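Local coordinates for protein cytochrome c552 (Thermochromatium tepidum, PDB 5ZE8) that probably carries electrons at low redox potential through five covalently attached heme c groups in a thermophilic purple sulfur photosynthetic bacterium, at residues Lys282-Phe287 against His310-Gly315; Asn405-Ser410 against Glu421-Val426. All blocks are in the same frame, centred on the assembly; numbering follows the deposited sequence.

The two contacts differ in burial and chemistry with their place in the fold. Contact 1 is a buried joint beside a heme c: the start of strand 285-294 meets the loop that leads from strand 297-306 to strand 320-328. Contact 2 is only partly buried; it draws together the two ends of the connection between the paired strands 397-405 and 426-434. Contact 1 is thioether and methyl packing beside a heme whose iron the same loop ligates, whereas contact 2 combines leucine packing with waters that bridge to carbonyls at a helix end. Their nearest atoms are about 6 Å apart, and strand 426-434 also packs on Ile-285 and Met-312 of contact 1.

Contact 1 of 2, residues Lys282-Phe287 against His310-Gly315; sequences KRSIVF and HAMPTG. With HEC (heme c), chain F.
Ser-284 and Ile-285 both close on Met-312, while His-310 and Thr-314 of the same loop turn to a heme c. The loop begins at His-310, whose NE2 binds the heme iron at 2.1 Å; His-260 supplies the other protein ligand of this iron. The far nitrogen of the ring is tied back on its own loop: His-310 ND1 donates to Ala-311 O at 2.9 Å, nearly straight (164°) and close to the ring plane, which fixes the rotation of the imidazole and would probably strengthen it as an electron donor to iron.

Met-312 follows. Its CG lies anti to the backbone N (chi1 171°), and a bend at chi2 (50°) turns the sulfur toward the heme side. CG is met by Ile-285 CG2 at 4.0 Å, the two side chains crossing at about a right angle. Met-312 CE comes to 3.3 Å from Ser-284 OG, a hydroxyl that is hydrogen-bonded to Leu-281 O, and Met-312 SD lies 3.7 Å from the propionate O2D. Ser-284 itself reaches the heme with CB, 3.6 Å from CBD of that same propionate arm. With an alanine in place of Met-312, Ser-284 and Ile-285 would probably face a gap, and the propionate would lose the thioether that now flanks it.

Past the cis peptide bond before Pro-313, Thr-314 lays CG2 over one face of the His-310 ring, toward its rim, and 3.6 Å from CBA of the other propionate; its OG1 is held by Glu-246 and Thr-243. Gly-315 continues alongside a second heme c. The whole is a bis-histidine heme c site of a multiheme cytochrome, one of its two iron ligands delivered by a loop between two β-strands.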
loop_
_atom_site.group_PDB
_atom_site.type_symbol
_atom_site.label_atom_id
_atom_site.label_comp_id
_atom_site.label_asym_id
_atom_site.label_seq_id
_atom_site.Cartn_x
_atom_site.Cartn_y
_atom_site.Cartn_z
ATOM N N LYS A 282 6.404 -9.164 -8.296
ATOM C CA LYS A 282 6.740 -10.569 -8.844
ATOM C C LYS A 282 6.836 -11.655 -7.824
ATOM O O LYS A 282 6.504 -12.831 -8.075
ATOM C CB LYS A 282 7.982 -10.489 -9.654
ATOM C CG LYS A 282 7.908 -9.683 -10.892
ATOM C CD LYS A 282 9.281 -9.461 -11.514
ATOM C CE LYS A 282 9.172 -8.631 -12.754
ATOM N NZ LYS A 282 10.525 -8.090 -13.070
ATOM N N ARG A 283 7.241 -11.297 -6.645
ATOM C CA ARG A 283 7.224 -12.224 -5.509
ATOM C C ARG A 283 5.956 -12.459 -4.892
ATOM O O ARG A 283 5.806 -13.367 -4.096
ATOM C CB ARG A 283 8.264 -11.795 -4.432
ATOM C CG ARG A 283 9.686 -12.152 -4.814
ATOM C CD ARG A 283 10.081 -13.622 -4.625
ATOM N NE ARG A 283 9.959 -13.977 -3.230
ATOM C CZ ARG A 283 10.948 -13.801 -2.363
ATOM N NH1 ARG A 283 12.076 -13.247 -2.765
ATOM N NH2 ARG A 283 10.752 -14.046 -1.072
ATOM N N SER A 284 4.931 -11.688 -5.223
ATOM C CA SER A 284 3.773 -11.716 -4.428
ATOM C C SER A 284 2.788 -12.809 -4.707
ATOM O O SER A 284 1.892 -13.076 -3.906
ATOM C CB SER A 284 3.083 -10.356 -4.539
ATOM O OG SER A 284 2.417 -10.264 -5.797
ATOM N N ILE A 285 3.010 -13.540 -5.811
ATOM C CA ILE A 285 2.184 -14.652 -6.242
ATOM C C ILE A 285 3.094 -15.782 -6.793
ATOM O O ILE A 285 4.218 -15.497 -7.208
ATOM C CB ILE A 285 1.107 -14.276 -7.304
ATOM C CG1 ILE A 285 1.647 -14.071 -8.733
ATOM C CG2 ILE A 285 0.303 -13.129 -6.793
ATOM C CD1 ILE A 285 2.673 -13.000 -8.885
ATOM N N VAL A 286 2.569 -16.980 -6.869
ATOM C CA VAL A 286 3.105 -18.062 -7.671
ATOM C C VAL A 286 2.182 -18.299 -8.869
ATOM O O VAL A 286 0.994 -18.573 -8.652
ATOM C CB VAL A 286 3.258 -19.336 -6.852
ATOM C CG1 VAL A 286 4.116 -20.369 -7.644
ATOM C CG2 VAL A 286 3.949 -19.042 -5.554
ATOM N N PHE A 287 2.724 -18.175 -10.053
ATOM C CA PHE A 287 1.970 -18.278 -11.282
ATOM C C PHE A 287 2.455 -19.426 -12.130
ATOM O O PHE A 287 3.645 -19.518 -12.370
ATOM C CB PHE A 287 2.127 -16.949 -11.996
ATOM C CG PHE A 287 1.292 -16.824 -13.262
ATOM C CD1 PHE A 287 -0.039 -16.607 -13.199
ATOM C CD2 PHE A 287 1.915 -16.918 -14.485
ATOM C CE1 PHE A 287 -0.769 -16.444 -14.408
ATOM C CE2 PHE A 287 1.209 -16.758 -15.661
ATOM C CZ PHE A 287 -0.130 -16.534 -15.617
ATOM N N HIS A 310 -3.298 -10.969 3.195
ATOM C CA HIS A 310 -4.355 -10.049 2.802
ATOM C C HIS A 310 -4.722 -10.414 1.369
ATOM O O HIS A 310 -4.057 -11.226 0.753
ATOM C CB HIS A 310 -3.933 -8.576 2.962
ATOM C CG HIS A 310 -2.539 -8.238 2.440
ATOM N ND1 HIS A 310 -2.124 -8.343 1.111
ATOM C CD2 HIS A 310 -1.460 -7.748 3.114
ATOM C CE1 HIS A 310 -0.864 -7.939 1.021
ATOM N NE2 HIS A 310 -0.442 -7.564 2.228
ATOM N N ALA A 311 -5.777 -9.797 0.851
ATOM C CA ALA A 311 -6.071 -9.981 -0.578
ATOM C C ALA A 311 -4.925 -9.546 -1.497
ATOM O O ALA A 311 -3.976 -8.816 -1.112
ATOM C CB ALA A 311 -7.339 -9.247 -0.986
ATOM N N MET A 312 -5.000 -10.026 -2.741
ATOM C CA MET A 312 -4.083 -9.603 -3.741
ATOM C C MET A 312 -4.896 -9.132 -4.933
ATOM O O MET A 312 -5.500 -9.975 -5.583
ATOM C CB MET A 312 -3.121 -10.695 -4.172
ATOM C CG MET A 312 -2.259 -10.394 -5.375
ATOM S SD MET A 312 -1.381 -8.845 -5.376
ATOM C CE MET A 312 -0.385 -8.925 -6.895
ATOM N N PRO A 313 -4.955 -7.838 -5.229
ATOM C CA PRO A 313 -4.254 -6.756 -4.590
ATOM C C PRO A 313 -5.033 -6.122 -3.457
ATOM O O PRO A 313 -6.223 -5.724 -3.601
ATOM C CB PRO A 313 -4.068 -5.757 -5.748
ATOM C CG PRO A 313 -5.352 -5.947 -6.569
ATOM C CD PRO A 313 -5.645 -7.388 -6.462
ATOM N N THR A 314 -4.367 -5.905 -2.336
ATOM C CA THR A 314 -4.985 -5.212 -1.216
ATOM C C THR A 314 -4.856 -3.689 -1.360
ATOM O O THR A 314 -4.155 -3.178 -2.222
ATOM C CB THR A 314 -4.388 -5.690 0.119
ATOM O OG1 THR A 314 -5.291 -5.389 1.195
ATOM C CG2 THR A 314 -2.986 -5.137 0.367
ATOM N N GLY A 315 -5.487 -2.972 -0.432
ATOM C CA GLY A 315 -5.390 -1.541 -0.279
ATOM C C GLY A 315 -6.362 -0.732 -1.138
ATOM O O GLY A 315 -7.560 -0.907 -1.005
HETATM FE FE HEC F . 1.406 -6.792 2.671
HETATM C CHA HEC F . 1.565 -5.706 -0.485
HETATM C CHB HEC F . 0.046 -3.825 3.696
HETATM C CHC HEC F . 1.059 -8.012 5.864
HETATM C CHD HEC F . 3.221 -9.564 1.799
HETATM N NA HEC F . 0.874 -5.087 1.806
HETATM C C1A HEC F . 0.972 -4.850 0.419
HETATM C C2A HEC F . 0.483 -3.534 0.118
HETATM C C3A HEC F . 0.087 -3.025 1.327
HETATM C C4A HEC F . 0.318 -3.970 2.359
HETATM C CMA HEC F . -0.562 -1.665 1.599
HETATM C CAA HEC F . 0.350 -2.898 -1.287
HETATM C CBA HEC F . -0.935 -3.338 -1.981
HETATM C CGA HEC F . -1.153 -2.753 -3.353
HETATM O O1A HEC F . -1.608 -1.592 -3.491
HETATM O O2A HEC F . -0.844 -3.474 -4.351
HETATM N NB HEC F . 0.707 -6.087 4.452
HETATM C C1B HEC F . 0.252 -4.809 4.631
HETATM C C2B HEC F . -0.136 -4.628 5.986
HETATM C C3B HEC F . 0.110 -5.814 6.673
HETATM C C4B HEC F . 0.638 -6.725 5.633
HETATM C CMB HEC F . -0.767 -3.377 6.612
HETATM C CAB HEC F . -0.198 -6.256 8.045
HETATM C CBB HEC F . -1.544 -6.128 8.423
HETATM N NC HEC F . 2.015 -8.468 3.641
HETATM C C1C HEC F . 1.726 -8.767 4.936
HETATM C C2C HEC F . 2.455 -9.956 5.267
HETATM C C3C HEC F . 3.115 -10.410 4.157
HETATM C C4C HEC F . 2.783 -9.471 3.104
HETATM C CMC HEC F . 2.529 -10.568 6.664
HETATM C CAC HEC F . 4.000 -11.623 3.914
HETATM C CBC HEC F . 3.477 -12.883 4.272
HETATM N ND HEC F . 2.141 -7.489 1.015
HETATM C C1D HEC F . 2.943 -8.608 0.819
HETATM C C2D HEC F . 3.447 -8.686 -0.570
HETATM C C3D HEC F . 2.971 -7.630 -1.254
HETATM C C4D HEC F . 2.177 -6.918 -0.209
HETATM C CMD HEC F . 4.290 -9.785 -1.100
HETATM C CAD HEC F . 3.187 -7.218 -2.680
HETATM C CBD HEC F . 1.889 -7.152 -3.449
HETATM C CGD HEC F . 1.390 -5.766 -3.823
HETATM O O1D HEC F . 2.130 -4.787 -3.775
HETATM O O2D HEC F . 0.223 -5.717 -4.185
#

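Contact 2 of 2, residues Asn405-Ser410 against Glu421-Val426; sequences NLLWPS and ELTAPV
Leu-406 pushes CD1 against the end of helix 420-423, 3.5 Å from Leu-422 O and 4.1 Å from Leu-422 CD2, the two leucine side chains slanting past each other. Beside this pair Leu-407 CD1 comes loosely to Thr-423 CG2 at 4.4 Å, and Asn-405 rests its amide oxygen on the proline: OD1 is 3.3 Å from Pro-425 CA. The same OD1 also accepts a hydrogen bond from a water. The asparagine CG stands beside its own backbone N (chi1 -58°), a turn that carries the amide nearer to Pro-425 than the direction of CB alone would suggest.

Water joins the backbones where side chains do not. One molecule accepts from Leu-406 N at 3.1 Å and donates to both Leu-422 O, at 2.7 Å, and Ala-424 O. Another accepts from Leu-407 N and gives a hydrogen to Thr-423 O. Three successive carbonyls, at and just beyond the last helical turn, are thus met by water.

Further out, Asn-405 ND2 is hydrogen-bonded to Asn-320 O and Leu-406 O to Arg-319, so Asn-320 and Arg-319 hold Asn-405 and Leu-406 in place. Ile-71 of helix 70-79 packs on Leu-406, Leu-407 and Leu-422, and a heme c lies about 4 Å from the Leu-406 side chain. Across the joint, the backbone of Val-426 pairs with that of Tyr-404, where the two strands come together. The chemistry implies a closure sealed by leucines toward the protein and bridged by ordered water along the helix end, with water meeting the carbonyls of Leu-422, Thr-423 and Ala-424.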
loop_
_atom_site.group_PDB
_atom_site.type_symbol
_atom_site.label_atom_id
_atom_site.label_comp_id
_atom_site.label_asym_id
_atom_site.label_seq_id
_atom_site.Cartn_x
_atom_site.Cartn_y
_atom_site.Cartn_z
ATOM N N ASN A 405 -2.024 -3.413 -11.999
ATOM C CA ASN A 405 -2.328 -2.029 -12.361
ATOM C C ASN A 405 -2.676 -1.220 -11.112
ATOM O O ASN A 405 -3.553 -1.644 -10.346
ATOM C CB ASN A 405 -3.546 -2.040 -13.228
ATOM C CG ASN A 405 -3.369 -2.881 -14.484
ATOM O OD1 ASN A 405 -2.836 -2.402 -15.447
ATOM N ND2 ASN A 405 -3.662 -4.171 -14.379
ATOM N N LEU A 406 -1.996 -0.070 -10.909
ATOM C CA LEU A 406 -2.332 0.862 -9.825
ATOM C C LEU A 406 -3.748 1.427 -9.862
ATOM O O LEU A 406 -4.311 1.735 -8.826
ATOM C CB LEU A 406 -1.342 2.024 -9.823
ATOM C CG LEU A 406 0.091 1.635 -9.399
ATOM C CD1 LEU A 406 0.996 2.874 -9.642
ATOM C CD2 LEU A 406 0.240 1.239 -7.949
ATOM N N LEU A 407 -4.311 1.558 -11.072
ATOM C CA LEU A 407 -5.611 2.184 -11.279
ATOM C C LEU A 407 -6.494 1.409 -12.208
ATOM O O LEU A 407 -6.014 0.737 -13.082
ATOM C CB LEU A 407 -5.416 3.581 -11.864
ATOM C CG LEU A 407 -4.637 4.598 -11.037
ATOM C CD1 LEU A 407 -4.333 5.851 -11.889
ATOM C CD2 LEU A 407 -5.457 4.932 -9.821
ATOM N N TRP A 408 -7.794 1.517 -12.036
ATOM C CA TRP A 408 -8.742 0.944 -12.961
ATOM C C TRP A 408 -8.551 1.472 -14.361
ATOM O O TRP A 408 -8.177 2.608 -14.538
ATOM C CB TRP A 408 -10.178 1.346 -12.565
ATOM C CG TRP A 408 -10.752 0.728 -11.296
ATOM C CD1 TRP A 408 -10.551 -0.515 -10.835
ATOM C CD2 TRP A 408 -11.607 1.381 -10.344
ATOM N NE1 TRP A 408 -11.222 -0.727 -9.635
ATOM C CE2 TRP A 408 -11.917 0.418 -9.335
ATOM C CE3 TRP A 408 -12.151 2.688 -10.262
ATOM C CZ2 TRP A 408 -12.678 0.701 -8.243
ATOM C CZ3 TRP A 408 -12.920 2.962 -9.155
ATOM C CH2 TRP A 408 -13.132 1.984 -8.137
ATOM N N PRO A 409 -8.961 0.667 -15.359
ATOM C CA PRO A 409 -8.766 1.103 -16.764
ATOM C C PRO A 409 -9.529 2.385 -17.098
ATOM O O PRO A 409 -8.986 3.207 -17.799
ATOM C CB PRO A 409 -9.229 -0.102 -17.559
ATOM C CG PRO A 409 -10.007 -0.948 -16.658
ATOM C CD PRO A 409 -9.467 -0.701 -15.260
ATOM N N SER A 410 -10.724 2.560 -16.537
ATOM C CA SER A 410 -11.514 3.784 -16.654
ATOM C C SER A 410 -10.686 4.992 -16.241
ATOM O O SER A 410 -10.706 6.035 -16.895
ATOM C CB SER A 410 -12.828 3.756 -15.862
ATOM O OG SER A 410 -12.656 3.594 -14.430
ATOM N N GLU A 421 4.643 5.742 -16.857
ATOM C CA GLU A 421 5.343 4.753 -16.026
ATOM C C GLU A 421 4.477 4.304 -14.880
ATOM O O GLU A 421 4.633 3.178 -14.416
ATOM C CB GLU A 421 6.626 5.343 -15.397
ATOM C CG GLU A 421 7.601 6.072 -16.341
ATOM C CD GLU A 421 8.085 7.417 -15.771
ATOM O OE1 GLU A 421 7.295 8.401 -15.746
ATOM O OE2 GLU A 421 9.269 7.494 -15.362
ATOM N N LEU A 422 3.609 5.186 -14.359
ATOM C CA LEU A 422 2.702 4.808 -13.295
ATOM C C LEU A 422 1.604 4.010 -13.792
ATOM O O LEU A 422 1.326 2.998 -13.164
ATOM C CB LEU A 422 2.101 5.975 -12.520
ATOM C CG LEU A 422 3.174 6.630 -11.782
ATOM C CD1 LEU A 422 2.656 7.929 -11.214
ATOM C CD2 LEU A 422 3.727 5.718 -10.706
ATOM N N THR A 423 0.981 4.446 -14.906
ATOM C CA THR A 423 -0.301 3.959 -15.305
ATOM C C THR A 423 -0.301 2.700 -16.217
ATOM O O THR A 423 -1.351 2.051 -16.355
ATOM C CB THR A 423 -1.145 5.016 -15.950
ATOM O OG1 THR A 423 -0.582 5.409 -17.191
ATOM C CG2 THR A 423 -1.286 6.223 -15.036
ATOM N N ALA A 424 0.845 2.412 -16.810
ATOM C CA ALA A 424 0.994 1.226 -17.671
ATOM C C ALA A 424 0.787 -0.035 -16.866
ATOM O O ALA A 424 1.186 -0.111 -15.691
ATOM C CB ALA A 424 2.358 1.190 -18.261
ATOM N N PRO A 425 0.130 -1.028 -17.468
ATOM C CA PRO A 425 0.142 -2.331 -16.817
ATOM C C PRO A 425 1.558 -2.826 -16.535
ATOM O O PRO A 425 2.476 -2.579 -17.372
ATOM C CB PRO A 425 -0.540 -3.237 -17.817
ATOM C CG PRO A 425 -1.324 -2.353 -18.704
ATOM C CD PRO A 425 -0.537 -1.076 -18.790
ATOM N N VAL A 426 1.733 -3.462 -15.389
ATOM C CA VAL A 426 2.961 -4.023 -14.942
ATOM C C VAL A 426 2.915 -5.508 -15.151
ATOM O O VAL A 426 2.129 -6.183 -14.534
ATOM C CB VAL A 426 3.280 -3.690 -13.433
ATOM C CG1 VAL A 426 4.614 -4.253 -13.068
ATOM C CG2 VAL A 426 3.211 -2.161 -13.171
HETATM O O HOH W 1 -2.948 0.223 -16.515
HETATM O O HOH W 2 0.040 0.605 -13.126
HETATM O O HOH W 3 -2.633 1.724 -13.525
#